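Local coordinates for protein BIS(5'-nucleosyl)-tetraphosphatase (Diadenosine tetraphosphatase), putative (Plasmodium falciparum, PDB 5CFJ) that probably hydrolyses diadenosine tetraphosphate asymmetrically, as a nucleotide-binding member of the Nudix hydrolase family, at residues F9-C14 with Y99-L104; L33-S38 with V110-E115. All coordinates share one frame; numbering follows the deposited sequence. Where two conformers were deposited one is given.

Interaction 1. Residues F9-C14 with Y99-L104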
ATOM      1  N   PHE A   9      -8.763  -1.059   4.074  1.00 12.25           N
ATOM      2  CA  PHE A   9      -8.547  -1.775   2.831  1.00 11.74           C
ATOM      3  C   PHE A   9      -7.681  -0.910   1.941  1.00 10.96           C
ATOM      4  O   PHE A   9      -7.916   0.293   1.816  1.00 12.67           O
ATOM      5  CB  PHE A   9      -9.892  -2.088   2.162  1.00 13.48           C
ATOM      6  CG  PHE A   9     -10.818  -2.843   3.056  1.00 13.74           C
ATOM      7  CD1 PHE A   9     -11.627  -2.173   3.957  1.00 14.05           C
ATOM      8  CD2 PHE A   9     -10.822  -4.229   3.062  1.00 15.15           C
ATOM      9  CE1 PHE A   9     -12.447  -2.870   4.820  1.00 16.07           C
ATOM     10  CE2 PHE A   9     -11.643  -4.926   3.924  1.00 16.10           C
ATOM     11  CZ  PHE A   9     -12.457  -4.242   4.796  1.00 16.60           C
ATOM     12  N   GLY A  10      -6.681  -1.513   1.315  1.00 11.36           N
ATOM     13  CA  GLY A  10      -5.786  -0.757   0.470  1.00 12.52           C
ATOM     14  C   GLY A  10      -5.213  -1.558  -0.667  1.00 11.35           C
ATOM     15  O   GLY A  10      -5.312  -2.786  -0.710  1.00 11.53           O
ATOM     16  N   ILE A  11      -4.612  -0.844  -1.605  1.00 11.44           N
ATOM     17  CA  ILE A  11      -3.898  -1.483  -2.694  1.00 11.70           C
ATOM     18  C   ILE A  11      -2.417  -1.452  -2.350  1.00 11.25           C
ATOM     19  O   ILE A  11      -1.846  -0.386  -2.117  1.00 12.30           O
ATOM     20  CB  ILE A  11      -4.135  -0.796  -4.061  1.00 12.05           C
ATOM     21  CG1 ILE A  11      -5.620  -0.836  -4.458  1.00 13.76           C
ATOM     22  CG2 ILE A  11      -3.245  -1.425  -5.141  1.00 12.13           C
ATOM     23  CD1 ILE A  11      -6.146  -2.243  -4.771  1.00 14.41           C
ATOM     24  N   LEU A  12      -1.801  -2.625  -2.284  1.00 11.23           N
ATOM     25  CA  LEU A  12      -0.350  -2.705  -2.234  1.00 11.29           C
ATOM     26  C   LEU A  12       0.126  -2.587  -3.674  1.00 11.11           C
ATOM     27  O   LEU A  12       0.175  -3.567  -4.424  1.00 11.70           O
ATOM     28  CB  LEU A  12       0.122  -3.999  -1.574  1.00 11.91           C
ATOM     29  CG  LEU A  12       1.635  -4.169  -1.477  1.00 12.81           C
ATOM     30  CD1 LEU A  12       2.237  -3.051  -0.630  1.00 14.00           C
ATOM     31  CD2 LEU A  12       1.969  -5.541  -0.905  1.00 14.40           C
ATOM     32  N   LEU A  13       0.393  -1.352  -4.067  1.00 11.51           N
ATOM     33  CA  LEU A  13       0.757  -1.025  -5.435  1.00 11.37           C
ATOM     34  C   LEU A  13       2.255  -1.198  -5.617  1.00 11.19           C
ATOM     35  O   LEU A  13       3.049  -0.608  -4.883  1.00 12.26           O
ATOM     36  CB  LEU A  13       0.325   0.402  -5.781  1.00 11.62           C
ATOM     37  CG  LEU A  13       0.453   0.795  -7.249  1.00 12.85           C
ATOM     38  CD1 LEU A  13      -0.501  -0.035  -8.118  1.00 14.46           C
ATOM     39  CD2 LEU A  13       0.174   2.285  -7.418  1.00 14.35           C
ATOM     40  N   CYS A  14       2.639  -2.021  -6.585  1.00 11.82           N
ATOM     41  CA  CYS A  14       4.045  -2.275  -6.863  1.00 11.19           C
ATOM     42  C   CYS A  14       4.386  -1.919  -8.301  1.00 11.38           C
ATOM     43  O   CYS A  14       3.498  -1.705  -9.125  1.00 13.07           O
ATOM     44  CB  CYS A  14       4.414  -3.738  -6.574  1.00 14.80           C
ATOM     45  SG  CYS A  14       3.801  -4.953  -7.742  1.00 15.93           S
ATOM     46  N   TYR A  99      -4.473  -5.577  -1.141  1.00 11.28           N
ATOM     47  CA  TYR A  99      -4.605  -6.323  -2.391  1.00 11.80           C
ATOM     48  C   TYR A  99      -3.461  -5.896  -3.288  1.00 11.12           C
ATOM     49  O   TYR A  99      -3.295  -4.711  -3.544  1.00 11.92           O
ATOM     50  CB  TYR A  99      -5.948  -6.032  -3.069  1.00 13.03           C
ATOM     51  CG  TYR A  99      -7.149  -6.241  -2.165  1.00 13.15           C
ATOM     52  CD1 TYR A  99      -7.619  -5.211  -1.364  1.00 13.54           C
ATOM     53  CD2 TYR A  99      -7.795  -7.468  -2.098  1.00 14.97           C
ATOM     54  CE1 TYR A  99      -8.706  -5.384  -0.532  1.00 14.54           C
ATOM     55  CE2 TYR A  99      -8.891  -7.653  -1.261  1.00 14.90           C
ATOM     56  CZ  TYR A  99      -9.328  -6.606  -0.481  1.00 14.85           C
ATOM     57  OH  TYR A  99     -10.402  -6.763   0.352  1.00 18.08           O
ATOM     58  N   LEU A 100      -2.666  -6.846  -3.759  1.00 11.12           N
ATOM     59  CA  LEU A 100      -1.511  -6.524  -4.592  1.00 10.72           C
ATOM     60  C   LEU A 100      -1.921  -6.108  -5.997  1.00 11.10           C
ATOM     61  O   LEU A 100      -2.790  -6.731  -6.605  1.00 12.68           O
ATOM     62  CB  LEU A 100      -0.579  -7.729  -4.666  1.00 12.17           C
ATOM     63  CG  LEU A 100       0.758  -7.586  -5.403  1.00 12.62           C
ATOM     64  CD1 LEU A 100       1.683  -6.583  -4.723  1.00 14.00           C
ATOM     65  CD2 LEU A 100       1.442  -8.934  -5.529  1.00 13.91           C
ATOM     66  N   ALA A 101      -1.285  -5.069  -6.522  1.00 11.00           N
ATOM     67  CA  ALA A 101      -1.505  -4.669  -7.908  1.00 11.86           C
ATOM     68  C   ALA A 101      -0.200  -4.178  -8.506  1.00 11.94           C
ATOM     69  O   ALA A 101       0.621  -3.600  -7.796  1.00 12.73           O
ATOM     70  CB  ALA A 101      -2.567  -3.586  -7.998  1.00 13.71           C
ATOM     71  N   MET A 102      -0.002  -4.411  -9.797  1.00 12.37           N
ATOM     72  CA  MET A 102       1.192  -3.914 -10.458  0.69 12.26           C
ATOM     73  C   MET A 102       0.857  -2.745 -11.366  1.00 12.06           C
ATOM     74  O   MET A 102       0.034  -2.842 -12.281  1.00 12.46           O
ATOM     75  CB  MET A 102       1.885  -5.010 -11.257  0.69 13.53           C
ATOM     76  CG  MET A 102       3.269  -4.593 -11.725  0.69 15.39           C
ATOM     77  SD  MET A 102       4.049  -5.859 -12.735  0.69 20.88           S
ATOM     78  CE  MET A 102       4.077  -7.248 -11.605  0.69 24.12           C
ATOM     79  N   LEU A 103       1.506  -1.625 -11.085  1.00 12.16           N
ATOM     80  CA  LEU A 103       1.369  -0.437 -11.892  1.00 12.72           C
ATOM     81  C   LEU A 103       2.016  -0.732 -13.233  1.00 13.15           C
ATOM     82  O   LEU A 103       3.160  -1.172 -13.287  1.00 15.08           O
ATOM     83  CB  LEU A 103       2.032   0.745 -11.200  1.00 15.15           C
ATOM     84  CG  LEU A 103       1.828   2.119 -11.826  1.00 14.42           C
ATOM     85  CD1 LEU A 103       0.365   2.543 -11.783  1.00 16.16           C
ATOM     86  CD2 LEU A 103       2.708   3.105 -11.101  1.00 14.19           C
ATOM     87  N   LEU A 104       1.278  -0.507 -14.313  1.00 14.73           N
ATOM     88  CA  LEU A 104       1.730  -0.897 -15.638  1.00 16.54           C
ATOM     89  C   LEU A 104       2.692   0.131 -16.252  1.00 16.64           C
ATOM     90  O   LEU A 104       3.576  -0.224 -17.033  1.00 19.02           O
ATOM     91  CB  LEU A 104       0.507  -1.141 -16.532  1.00 19.06           C
ATOM     92  CG  LEU A 104      -0.312  -2.340 -16.023  1.00 21.18           C
ATOM     93  CD1 LEU A 104      -1.803  -2.232 -16.346  1.00 22.09           C
ATOM     94  CD2 LEU A 104       0.269  -3.615 -16.594  1.00 23.18           C
TER
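Ala-101 sets its methyl between two side chains of strand 9-14: CG2 of Ile-11 lies 3.6 Å from Ala-101 CB, and CD1 of Leu-13 reaches the same methyl from further along the strand. Leu-13 CD1 also meets Leu-103 CB at 4.1 Å; chi1 of -171°, with CG anti to the backbone N, brings the Leu-13 tip nearer strand 99-103. This face, which includes Tyr-99, packs against helix 57-69 and Tyr-76. On the other face Leu-100 CD1 fits between Leu-12 CD2 and Cys-14 SG, 4.0 Å from SG, while helix 134-147 covers Leu-12 and Leu-100. At the Phe-9 end of the pair, Phe-9 and Tyr-99, both partly exposed, lie side by side, the Tyr-99 hydroxyl OH 3.7 Å from Phe-9 CD2; the Phe-9 ring also stacks on His-51. Five backbone hydrogen bonds join the strands. Tyr-99 N donates to Gly-10 O in the carbonyl plane, whereas Leu-12 N reaches Tyr-99 O at 2.9 Å from 47° out of the Tyr-99 carbonyl plane, with a bent N-H...O angle of 140°. The last two are straighter: Cys-14 N to Ala-101 O and Leu-103 N to Cys-14 O, each 2.8 Å. Leu-12 bonds through N to Tyr-99 and through O to Ala-101; one residue joined to two partners two positions apart marks a parallel ladder, here within the mixed sheet of the Nudix alpha/beta/alpha sandwich.

Interaction 2. Residues L33-S38 with V110-E115; sequences LFLKAS and VILSDE. With SO4 (sulfate ion), chain C.
Glu-115 and Ser-38 bury the most surface here, and they meet through backbone rather than through the glutamate side chain. Ser-38 N donates a nearly straight hydrogen bond (165° at the hydrogen) to Glu-115 O at 2.8 Å, approaching from above the carbonyl plane. In one of its two conformers the serine also takes the neighbouring carbonyl: OG, held beside the backbone N by chi1 of -63°, donates to Asp-114 O at 2.9 Å. The CA-H of Ala-37 adds a contact to Glu-115 O. The loop also contains an ST turn, in which Ser-113 OG accepts a long bond of 3.3 Å from Glu-115 N. In the Nudix sheet strands 30-37 and 116-122 are antiparallel neighbours, and the polar pairing sits where the first ends and the second begins. Val-110, third in buried surface, brings CG2 to 4.2 Å from Leu-33 CD2, the side chains coming from opposite sides and overlapping alongside. Leu-35 and Leu-112 do likewise, touching only through their CD2 methyls at 4.0 Å. Lys-36, fully extended, leads away from the loop and donates through NZ to sulfate O1 (2.9 Å) and O2; the ion, probably from the crystallisation liquor, also bonds to Trp-44 NE1.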
ATOM      1  N   LEU A  33       4.606   1.511  -3.544  1.00 11.05           N
ATOM      2  CA  LEU A  33       4.294   2.913  -3.299  1.00 11.79           C
ATOM      3  C   LEU A  33       3.866   3.135  -1.858  1.00 11.86           C
ATOM      4  O   LEU A  33       2.830   2.637  -1.426  1.00 13.12           O
ATOM      5  CB  LEU A  33       3.203   3.401  -4.252  1.00 12.46           C
ATOM      6  CG  LEU A  33       2.769   4.859  -4.087  1.00 12.69           C
ATOM      7  CD1 LEU A  33       3.949   5.799  -4.319  1.00 14.86           C
ATOM      8  CD2 LEU A  33       1.621   5.194  -5.042  1.00 13.99           C
ATOM      9  N   PHE A  34       4.670   3.898  -1.125  1.00 11.90           N
ATOM     10  CA  PHE A  34       4.374   4.236   0.261  1.00 12.15           C
ATOM     11  C   PHE A  34       4.143   5.732   0.402  1.00 11.94           C
ATOM     12  O   PHE A  34       4.812   6.538  -0.240  1.00 13.00           O
ATOM     13  CB  PHE A  34       5.491   3.746   1.194  1.00 12.97           C
ATOM     14  CG  PHE A  34       5.290   2.340   1.660  1.00 12.40           C
ATOM     15  CD1 PHE A  34       5.051   2.081   2.994  1.00 12.99           C
ATOM     16  CD2 PHE A  34       5.288   1.277   0.763  1.00 13.24           C
ATOM     17  CE1 PHE A  34       4.827   0.798   3.438  1.00 13.02           C
ATOM     18  CE2 PHE A  34       5.070  -0.009   1.205  1.00 13.40           C
ATOM     19  CZ  PHE A  34       4.834  -0.252   2.545  1.00 12.97           C
ATOM     20  N   LEU A  35       3.173   6.071   1.243  1.00 12.47           N
ATOM     21  CA  LEU A  35       2.720   7.440   1.424  1.00 12.14           C
ATOM     22  C   LEU A  35       2.969   7.867   2.865  1.00 13.20           C
ATOM     23  O   LEU A  35       2.671   7.109   3.799  1.00 13.87           O
ATOM     24  CB  LEU A  35       1.232   7.553   1.097  1.00 13.69           C
ATOM     25  CG  LEU A  35       0.768   6.902  -0.203  1.00 13.28           C
ATOM     26  CD1 LEU A  35      -0.739   7.068  -0.346  1.00 14.58           C
ATOM     27  CD2 LEU A  35       1.466   7.496  -1.406  1.00 14.19           C
ATOM     28  N   LYS A  36       3.514   9.068   3.042  1.00 13.68           N
ATOM     29  CA  LYS A  36       3.833   9.571   4.371  1.00 14.64           C
ATOM     30  C   LYS A  36       2.668  10.370   4.940  1.00 15.20           C
ATOM     31  O   LYS A  36       2.302  11.418   4.409  1.00 16.20           O
ATOM     32  CB  LYS A  36       5.093  10.433   4.336  1.00 16.63           C
ATOM     33  CG  LYS A  36       5.542  10.850   5.723  1.00 19.55           C
ATOM     34  CD  LYS A  36       6.750  11.762   5.692  1.00 23.86           C
ATOM     35  CE  LYS A  36       7.169  12.152   7.097  1.00 29.52           C
ATOM     36  NZ  LYS A  36       8.477  12.853   7.087  1.00 33.19           N
ATOM     37  N   ALA A  37       2.094   9.874   6.027  1.00 16.28           N
ATOM     38  CA  ALA A  37       0.930  10.513   6.628  1.00 18.34           C
ATOM     39  C   ALA A  37       1.225  11.940   7.081  1.00 20.01           C
ATOM     40  O   ALA A  37       2.282  12.210   7.658  1.00 22.06           O
ATOM     41  CB  ALA A  37       0.440   9.688   7.796  1.00 20.48           C
ATOM     42  N   SER A  38       0.278  12.842   6.829  1.00 21.24           N
ATOM     43  CA  SER A  38       0.394  14.246   7.228  0.58 23.55           C
ATOM     44  C   SER A  38       0.167  14.443   8.716  1.00 27.31           C
ATOM     45  O   SER A  38       0.685  15.386   9.314  1.00 29.15           O
ATOM     46  CB  SER A  38      -0.609  15.115   6.466  0.58 23.73           C
ATOM     47  OG  SER A  38      -0.354  15.112   5.079  0.58 23.59           O
ATOM     48  N   VAL A 110       1.994  10.612  -9.404  1.00 14.00           N
ATOM     49  CA  VAL A 110       1.330  10.489  -8.111  1.00 13.80           C
ATOM     50  C   VAL A 110       0.878  11.863  -7.626  1.00 13.69           C
ATOM     51  O   VAL A 110       1.679  12.783  -7.528  1.00 14.84           O
ATOM     52  CB  VAL A 110       2.258   9.845  -7.059  1.00 15.14           C
ATOM     53  CG1 VAL A 110       1.599   9.831  -5.690  1.00 15.64           C
ATOM     54  CG2 VAL A 110       2.652   8.438  -7.492  1.00 16.19           C
ATOM     55  N   ILE A 111      -0.407  11.988  -7.332  1.00 13.60           N
ATOM     56  CA  ILE A 111      -1.005  13.231  -6.874  1.00 13.71           C
ATOM     57  C   ILE A 111      -1.515  13.034  -5.463  1.00 14.05           C
ATOM     58  O   ILE A 111      -2.484  12.310  -5.251  1.00 15.07           O
ATOM     59  CB  ILE A 111      -2.165  13.664  -7.783  1.00 14.31           C
ATOM     60  CG1 ILE A 111      -1.674  13.815  -9.225  1.00 17.83           C
ATOM     61  CG2 ILE A 111      -2.792  14.954  -7.273  1.00 16.31           C
ATOM     62  CD1 ILE A 111      -2.783  14.016 -10.232  1.00 21.43           C
ATOM     63  N   LEU A 112      -0.860  13.660  -4.493  1.00 13.92           N
ATOM     64  CA  LEU A 112      -1.224  13.436  -3.098  1.00 14.44           C
ATOM     65  C   LEU A 112      -2.442  14.242  -2.676  1.00 15.04           C
ATOM     66  O   LEU A 112      -2.727  15.294  -3.236  1.00 16.90           O
ATOM     67  CB  LEU A 112      -0.047  13.764  -2.188  1.00 15.64           C
ATOM     68  CG  LEU A 112       1.187  12.875  -2.363  1.00 15.71           C
ATOM     69  CD1 LEU A 112       2.301  13.344  -1.449  1.00 17.95           C
ATOM     70  CD2 LEU A 112       0.855  11.399  -2.098  1.00 15.97           C
ATOM     71  N   SER A 113      -3.152  13.737  -1.675  1.00 16.40           N
ATOM     72  CA  SER A 113      -4.244  14.471  -1.038  1.00 18.05           C
ATOM     73  C   SER A 113      -3.727  15.096   0.250  1.00 18.97           C
ATOM     74  O   SER A 113      -2.553  14.940   0.582  1.00 19.00           O
ATOM     75  CB  SER A 113      -5.423  13.547  -0.746  1.00 19.43           C
ATOM     76  OG  SER A 113      -5.104  12.663   0.314  1.00 18.93           O
ATOM     77  N   ASP A 114      -4.595  15.774   0.996  1.00 20.24           N
ATOM     78  CA  ASP A 114      -4.141  16.393   2.240  1.00 22.21           C
ATOM     79  C   ASP A 114      -3.739  15.361   3.299  1.00 21.54           C
ATOM     80  O   ASP A 114      -3.115  15.710   4.302  1.00 22.40           O
ATOM     81  CB  ASP A 114      -5.206  17.346   2.807  1.00 28.90           C
ATOM     82  CG  ASP A 114      -6.566  16.689   2.998  1.00 36.17           C
ATOM     83  OD1 ASP A 114      -6.676  15.453   2.886  1.00 40.02           O
ATOM     84  OD2 ASP A 114      -7.540  17.428   3.272  1.00 40.66           O
ATOM     85  N   GLU A 115      -4.074  14.097   3.064  1.00 19.07           N
ATOM     86  CA  GLU A 115      -3.762  13.031   4.009  1.00 19.67           C
ATOM     87  C   GLU A 115      -2.269  12.709   4.079  1.00 18.92           C
ATOM     88  O   GLU A 115      -1.801  12.118   5.059  1.00 18.78           O
ATOM     89  CB  GLU A 115      -4.550  11.772   3.644  1.00 22.81           C
ATOM     90  CG  GLU A 115      -4.551  10.691   4.706  1.00 29.98           C
ATOM     91  CD  GLU A 115      -5.745   9.769   4.573  1.00 34.71           C
ATOM     92  OE1 GLU A 115      -6.464   9.878   3.559  1.00 35.01           O
ATOM     93  OE2 GLU A 115      -5.956   8.931   5.473  1.00 38.17           O
TER
HETATM   94  S   SO4 C 202      10.809  10.256   7.487  0.68 63.37           S
HETATM   95  O1  SO4 C 202      10.782  11.191   6.364  0.68 36.65           O
HETATM   96  O2  SO4 C 202       9.526  10.272   8.179  0.68 39.04           O
HETATM   97  O3  SO4 C 202      11.066   8.905   6.998  0.68 38.44           O
HETATM   98  O4  SO4 C 202      11.860  10.651   8.421  0.68 43.25           O

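How the interactions relate
Interactions 1 and 2 have centres about 15 Å apart and share one mixed sheet, in which strands 6-16 and 30-37 are antiparallel neighbours. They touch where Leu-33 N lies 3.0 Å from Leu-13 O, a probable hydrogen bond, and the two leucine side chains also meet. Along the chain their segments alternate: 9-14, 33-38, 99-104, then 110-115. Helix 57-69 touches both, resting on Ile-11 and Tyr-99 in one and on Leu-33 and Leu-35 in the other; its sequence fits the Nudix box, so both contacts probably pack against the catalytic helix. The sulfate, bound by Lys-36 together with Trp-44, lies to the side of interaction 2 and is not part of the contact.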